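Local coordinates for protein probable phenazine-specific methyltransferase (Pseudomonas aeruginosa, PDB 2IP2) that transfers a methyl group from S-adenosyl-L-methionine to phenazine-1-carboxylate, a step in the biosynthesis of the blue virulence pigment pyocyanin, at residues V230-G244 with C258-E272. Sequence-based numbering, arbitrary orientation.
Sequences VPSNGDIYLLSRIIG and CREAMAGDGRVVVIE
The phenol oxygen of Y237 is gripped twice, and it packs beside A261 as it is held: OH gives a short bond to P231 O (2.5 Å) and takes one from G234 N (3.0 Å). These two bonds tie the hydroxyl to both ends of the bend 231-234. N233 N of that bend donates to A261 O at 2.6 Å and A263 N returns a bond to G234 O, docking the bend on the C-terminal end of helix 248-261. The ring of Y237 sits on the helix side of the sheet. There M262 CB presses obliquely on CE1 at 3.4 Å, and C258 SG stands off CD2, 54° from the ring normal, a sulfur-aromatic contact. The same sulfur touches L239 CD1, whose sister CD2 meets V268 CG1. D235 turns its carboxylate back toward A263: OD1 lies 3.6 Å from A263 CB and takes a water that also donates to G264 O, while OD2 accepts from S170 N.

From here strands 236-240 and 267-272 run parallel, and six backbone bonds stitch them from R267 N to D235 O through to R241 N to I271 O. On the other face I236 CG2 meets V269 CG2 (3.9 Å), L238 lies alongside V269, and I271 packs on S240, with helix 180-188 covering L238, S240 and I271. At the C-terminal ends E272 bends at chi2 (142°) and brings its carboxylate against the backbone after R241, where G244 N makes weak bonds to both oxygens and OE1 lies 3.4 Å from I243 CB. Strand 236-240, helix 248-261 and strand 267-272 thus form a beta-alpha-beta crossover of the class I, Rossmann-like methyltransferase fold, with R241, one of the residues predicted to bind S-adenosyl-L-methionine, just beyond the C-terminal end of the first strand.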
loop_
_atom_site.group_PDB
_atom_site.type_symbol
_atom_site.label_atom_id
_atom_site.label_comp_id
_atom_site.label_asym_id
_atom_site.label_seq_id
_atom_site.Cartn_x
_atom_site.Cartn_y
_atom_site.Cartn_z
ATOM N N VAL A 230 -29.650 4.909 31.168
ATOM C CA VAL A 230 -29.064 6.113 30.531
ATOM C C VAL A 230 -29.738 7.395 31.025
ATOM O O VAL A 230 -30.884 7.337 31.418
ATOM C CB VAL A 230 -29.132 6.096 28.974
ATOM C CG1 VAL A 230 -28.391 4.866 28.389
ATOM C CG2 VAL A 230 -30.579 6.219 28.468
ATOM N N PRO A 231 -29.018 8.537 31.015
ATOM C CA PRO A 231 -29.588 9.843 31.391
ATOM C C PRO A 231 -30.882 10.159 30.631
ATOM O O PRO A 231 -31.018 9.837 29.420
ATOM C CB PRO A 231 -28.462 10.854 31.058
ATOM C CG PRO A 231 -27.176 10.042 31.118
ATOM C CD PRO A 231 -27.577 8.631 30.681
ATOM N N SER A 232 -31.840 10.741 31.364
ATOM C CA SER A 232 -33.204 10.916 30.858
ATOM C C SER A 232 -33.460 12.245 30.131
ATOM O O SER A 232 -32.724 13.251 30.297
ATOM C CB SER A 232 -34.243 10.748 31.991
ATOM O OG SER A 232 -34.542 9.386 32.231
ATOM N N ASN A 233 -34.554 12.237 29.366
ATOM C CA ASN A 233 -35.132 13.447 28.755
ATOM C C ASN A 233 -34.265 14.107 27.675
ATOM O O ASN A 233 -34.432 15.286 27.391
ATOM C CB ASN A 233 -35.505 14.514 29.867
ATOM C CG ASN A 233 -36.661 15.424 29.423
ATOM O OD1 ASN A 233 -37.581 14.952 28.723
ATOM N ND2 ASN A 233 -36.615 16.728 29.797
ATOM N N GLY A 234 -33.343 13.345 27.076
ATOM C CA GLY A 234 -32.475 13.867 26.031
ATOM C C GLY A 234 -33.295 14.015 24.770
ATOM O O GLY A 234 -34.149 13.191 24.502
ATOM N N ASP A 235 -33.034 15.065 24.007
ATOM C CA ASP A 235 -33.565 15.210 22.640
ATOM C C ASP A 235 -32.815 14.326 21.635
ATOM O O ASP A 235 -33.425 13.760 20.709
ATOM C CB ASP A 235 -33.525 16.675 22.185
ATOM C CG ASP A 235 -34.348 17.590 23.109
ATOM O OD1 ASP A 235 -35.527 17.239 23.382
ATOM O OD2 ASP A 235 -33.793 18.606 23.550
ATOM N N ILE A 236 -31.496 14.227 21.818
ATOM C CA ILE A 236 -30.668 13.454 20.870
ATOM C C ILE A 236 -29.765 12.478 21.674
ATOM O O ILE A 236 -29.001 12.926 22.553
ATOM C CB ILE A 236 -29.808 14.396 19.995
ATOM C CG1 ILE A 236 -30.700 15.306 19.147
ATOM C CG2 ILE A 236 -28.880 13.552 19.087
ATOM C CD1 ILE A 236 -30.025 16.559 18.614
ATOM N N TYR A 237 -29.867 11.183 21.374
ATOM C CA TYR A 237 -29.040 10.110 21.997
ATOM C C TYR A 237 -28.054 9.622 20.937
ATOM O O TYR A 237 -28.449 8.997 19.963
ATOM C CB TYR A 237 -29.903 8.938 22.474
ATOM C CG TYR A 237 -30.598 9.344 23.772
ATOM C CD1 TYR A 237 -31.644 10.284 23.759
ATOM C CD2 TYR A 237 -30.174 8.811 24.997
ATOM C CE1 TYR A 237 -32.237 10.679 24.981
ATOM C CE2 TYR A 237 -30.773 9.195 26.200
ATOM C CZ TYR A 237 -31.800 10.132 26.174
ATOM O OH TYR A 237 -32.367 10.542 27.385
ATOM N N LEU A 238 -26.781 9.912 21.177
ATOM C CA LEU A 238 -25.691 9.610 20.218
ATOM C C LEU A 238 -25.088 8.301 20.649
ATOM O O LEU A 238 -24.662 8.165 21.810
ATOM C CB LEU A 238 -24.657 10.713 20.358
ATOM C CG LEU A 238 -25.167 12.118 20.078
ATOM C CD1 LEU A 238 -24.236 13.116 20.783
ATOM C CD2 LEU A 238 -25.426 12.370 18.597
ATOM N N LEU A 239 -25.050 7.335 19.719
ATOM C CA LEU A 239 -24.502 6.004 19.900
ATOM C C LEU A 239 -23.343 5.872 18.895
ATOM O O LEU A 239 -23.556 5.439 17.776
ATOM C CB LEU A 239 -25.596 4.924 19.592
ATOM C CG LEU A 239 -26.489 4.494 20.771
ATOM C CD1 LEU A 239 -27.069 5.699 21.528
ATOM C CD2 LEU A 239 -27.621 3.517 20.322
ATOM N N SER A 240 -22.149 6.334 19.290
ATOM C CA SER A 240 -21.028 6.455 18.350
ATOM C C SER A 240 -20.097 5.310 18.614
ATOM O O SER A 240 -19.567 5.168 19.735
ATOM C CB SER A 240 -20.306 7.797 18.537
ATOM O OG SER A 240 -19.092 7.896 17.781
ATOM N N ARG A 241 -19.909 4.479 17.598
ATOM C CA ARG A 241 -19.007 3.343 17.707
ATOM C C ARG A 241 -19.282 2.532 18.974
ATOM O O ARG A 241 -18.353 2.155 19.669
ATOM C CB ARG A 241 -17.548 3.829 17.707
ATOM C CG ARG A 241 -17.156 4.519 16.444
ATOM C CD ARG A 241 -15.629 4.503 16.246
ATOM N NE ARG A 241 -14.992 5.798 16.534
ATOM C CZ ARG A 241 -15.023 6.853 15.713
ATOM N NH1 ARG A 241 -15.681 6.777 14.554
ATOM N NH2 ARG A 241 -14.402 7.993 16.043
ATOM N N ILE A 242 -20.559 2.310 19.280
ATOM C CA ILE A 242 -20.930 1.599 20.485
ATOM C C ILE A 242 -21.694 0.304 20.155
ATOM O O ILE A 242 -21.455 -0.714 20.753
ATOM C CB ILE A 242 -21.632 2.533 21.531
ATOM C CG1 ILE A 242 -21.373 2.045 22.966
ATOM C CG2 ILE A 242 -23.113 2.697 21.230
ATOM C CD1 ILE A 242 -19.941 2.329 23.543
ATOM N N ILE A 243 -22.597 0.349 19.202
ATOM C CA ILE A 243 -23.389 -0.823 18.852
ATOM C C ILE A 243 -22.512 -1.962 18.275
ATOM O O ILE A 243 -22.706 -3.150 18.609
ATOM C CB ILE A 243 -24.541 -0.407 17.899
ATOM C CG1 ILE A 243 -25.610 0.365 18.679
ATOM C CG2 ILE A 243 -25.152 -1.604 17.151
ATOM C CD1 ILE A 243 -26.251 -0.418 19.838
ATOM N N GLY A 244 -21.533 -1.583 17.444
ATOM C CA GLY A 244 -20.636 -2.549 16.770
ATOM C C GLY A 244 -20.066 -3.605 17.699
ATOM O O GLY A 244 -19.800 -4.749 17.302
ATOM N N CYS A 258 -32.574 3.791 25.859
ATOM C CA CYS A 258 -32.771 5.035 25.119
ATOM C C CYS A 258 -34.264 5.352 24.846
ATOM O O CYS A 258 -34.693 6.471 25.071
ATOM C CB CYS A 258 -31.981 5.010 23.800
ATOM S SG CYS A 258 -30.168 4.900 24.110
ATOM N N ARG A 259 -35.026 4.354 24.394
ATOM C CA ARG A 259 -36.387 4.554 23.917
ATOM C C ARG A 259 -37.289 5.092 25.032
ATOM O O ARG A 259 -38.139 5.952 24.800
ATOM C CB ARG A 259 -36.973 3.236 23.400
ATOM C CG ARG A 259 -38.259 3.347 22.552
ATOM C CD ARG A 259 -38.765 1.914 22.172
ATOM N NE ARG A 259 -38.847 1.053 23.370
ATOM C CZ ARG A 259 -38.152 -0.066 23.617
ATOM N NH1 ARG A 259 -37.236 -0.552 22.762
ATOM N NH2 ARG A 259 -38.363 -0.700 24.773
ATOM N N GLU A 260 -37.063 4.577 26.219
ATOM C CA GLU A 260 -37.832 4.934 27.380
ATOM C C GLU A 260 -37.342 6.208 28.057
ATOM O O GLU A 260 -38.103 6.834 28.773
ATOM C CB GLU A 260 -37.802 3.784 28.378
ATOM C CG GLU A 260 -38.663 2.603 27.987
ATOM C CD GLU A 260 -39.834 2.977 27.068
ATOM O OE1 GLU A 260 -40.892 3.424 27.573
ATOM O OE2 GLU A 260 -39.700 2.806 25.825
ATOM N N ALA A 261 -36.088 6.590 27.840
ATOM C CA ALA A 261 -35.499 7.736 28.559
ATOM C C ALA A 261 -35.686 9.045 27.836
ATOM O O ALA A 261 -35.807 10.109 28.459
ATOM C CB ALA A 261 -34.028 7.483 28.810
ATOM N N MET A 262 -35.740 8.965 26.508
ATOM C CA MET A 262 -35.697 10.147 25.664
ATOM C C MET A 262 -36.959 11.003 25.762
ATOM O O MET A 262 -38.006 10.481 26.120
ATOM C CB MET A 262 -35.412 9.739 24.220
ATOM C CG MET A 262 -36.539 9.048 23.516
ATOM S SD MET A 262 -36.039 8.742 21.825
ATOM C CE MET A 262 -37.461 7.839 21.226
ATOM N N ALA A 263 -36.818 12.305 25.476
ATOM C CA ALA A 263 -37.939 13.257 25.321
ATOM C C ALA A 263 -38.915 12.890 24.199
ATOM O O ALA A 263 -38.577 12.070 23.328
ATOM C CB ALA A 263 -37.388 14.660 25.077
ATOM N N GLY A 264 -40.115 13.509 24.217
ATOM C CA GLY A 264 -41.059 13.457 23.103
ATOM C C GLY A 264 -40.425 13.874 21.775
ATOM O O GLY A 264 -39.839 14.958 21.668
ATOM N N ASP A 265 -40.538 13.022 20.753
ATOM C CA ASP A 265 -39.959 13.377 19.452
ATOM C C ASP A 265 -38.400 13.337 19.514
ATOM O O ASP A 265 -37.721 13.932 18.652
ATOM C CB ASP A 265 -40.497 14.766 19.017
ATOM C CG ASP A 265 -39.983 15.233 17.673
ATOM O OD1 ASP A 265 -40.399 14.646 16.648
ATOM O OD2 ASP A 265 -39.216 16.232 17.631
ATOM N N GLY A 266 -37.853 12.633 20.526
ATOM C CA GLY A 266 -36.384 12.463 20.656
ATOM C C GLY A 266 -35.861 11.627 19.500
ATOM O O GLY A 266 -36.646 10.969 18.793
ATOM N N ARG A 267 -34.527 11.605 19.331
ATOM C CA ARG A 267 -33.928 10.846 18.237
ATOM C C ARG A 267 -32.829 10.002 18.850
ATOM O O ARG A 267 -32.223 10.416 19.818
ATOM C CB ARG A 267 -33.310 11.769 17.146
ATOM C CG ARG A 267 -34.329 12.606 16.281
ATOM C CD ARG A 267 -35.390 11.654 15.674
ATOM N NE ARG A 267 -36.342 12.293 14.763
ATOM C CZ ARG A 267 -37.590 12.645 15.108
ATOM N NH1 ARG A 267 -38.388 13.200 14.215
ATOM N NH2 ARG A 267 -38.040 12.456 16.351
ATOM N N VAL A 268 -32.625 8.811 18.294
ATOM C CA VAL A 268 -31.406 8.043 18.536
ATOM C C VAL A 268 -30.589 8.181 17.252
ATOM O O VAL A 268 -31.135 8.142 16.131
ATOM C CB VAL A 268 -31.691 6.573 18.891
ATOM C CG1 VAL A 268 -30.495 5.681 18.605
ATOM C CG2 VAL A 268 -32.104 6.436 20.380
ATOM N N VAL A 269 -29.281 8.413 17.420
ATOM C CA VAL A 269 -28.406 8.680 16.281
ATOM C C VAL A 269 -27.213 7.713 16.406
ATOM O O VAL A 269 -26.439 7.790 17.372
ATOM C CB VAL A 269 -27.910 10.164 16.269
ATOM C CG1 VAL A 269 -26.759 10.368 15.192
ATOM C CG2 VAL A 269 -29.098 11.144 16.036
ATOM N N VAL A 270 -27.126 6.767 15.469
ATOM C CA VAL A 270 -26.083 5.765 15.474
ATOM C C VAL A 270 -24.996 6.237 14.496
ATOM O O VAL A 270 -25.279 6.577 13.315
ATOM C CB VAL A 270 -26.633 4.432 14.991
ATOM C CG1 VAL A 270 -25.513 3.411 14.887
ATOM C CG2 VAL A 270 -27.790 3.923 15.921
ATOM N N ILE A 271 -23.766 6.341 14.990
ATOM C CA ILE A 271 -22.665 6.807 14.135
ATOM C C ILE A 271 -21.728 5.640 14.095
ATOM O O ILE A 271 -21.182 5.286 15.141
ATOM C CB ILE A 271 -21.973 8.038 14.756
ATOM C CG1 ILE A 271 -22.979 9.173 14.935
ATOM C CG2 ILE A 271 -20.792 8.485 13.901
ATOM C CD1 ILE A 271 -22.634 10.076 16.110
ATOM N N GLU A 272 -21.569 4.999 12.914
ATOM C CA GLU A 272 -20.786 3.771 12.845
ATOM C C GLU A 272 -20.399 3.467 11.415
ATOM O O GLU A 272 -21.102 3.872 10.489
ATOM C CB GLU A 272 -21.524 2.571 13.464
ATOM C CG GLU A 272 -20.516 1.638 14.232
ATOM C CD GLU A 272 -21.045 1.028 15.515
ATOM O OE1 GLU A 272 -22.222 0.618 15.561
ATOM O OE2 GLU A 272 -20.260 0.918 16.494
HETATM O O HOH W 1 -36.939 15.649 21.619
#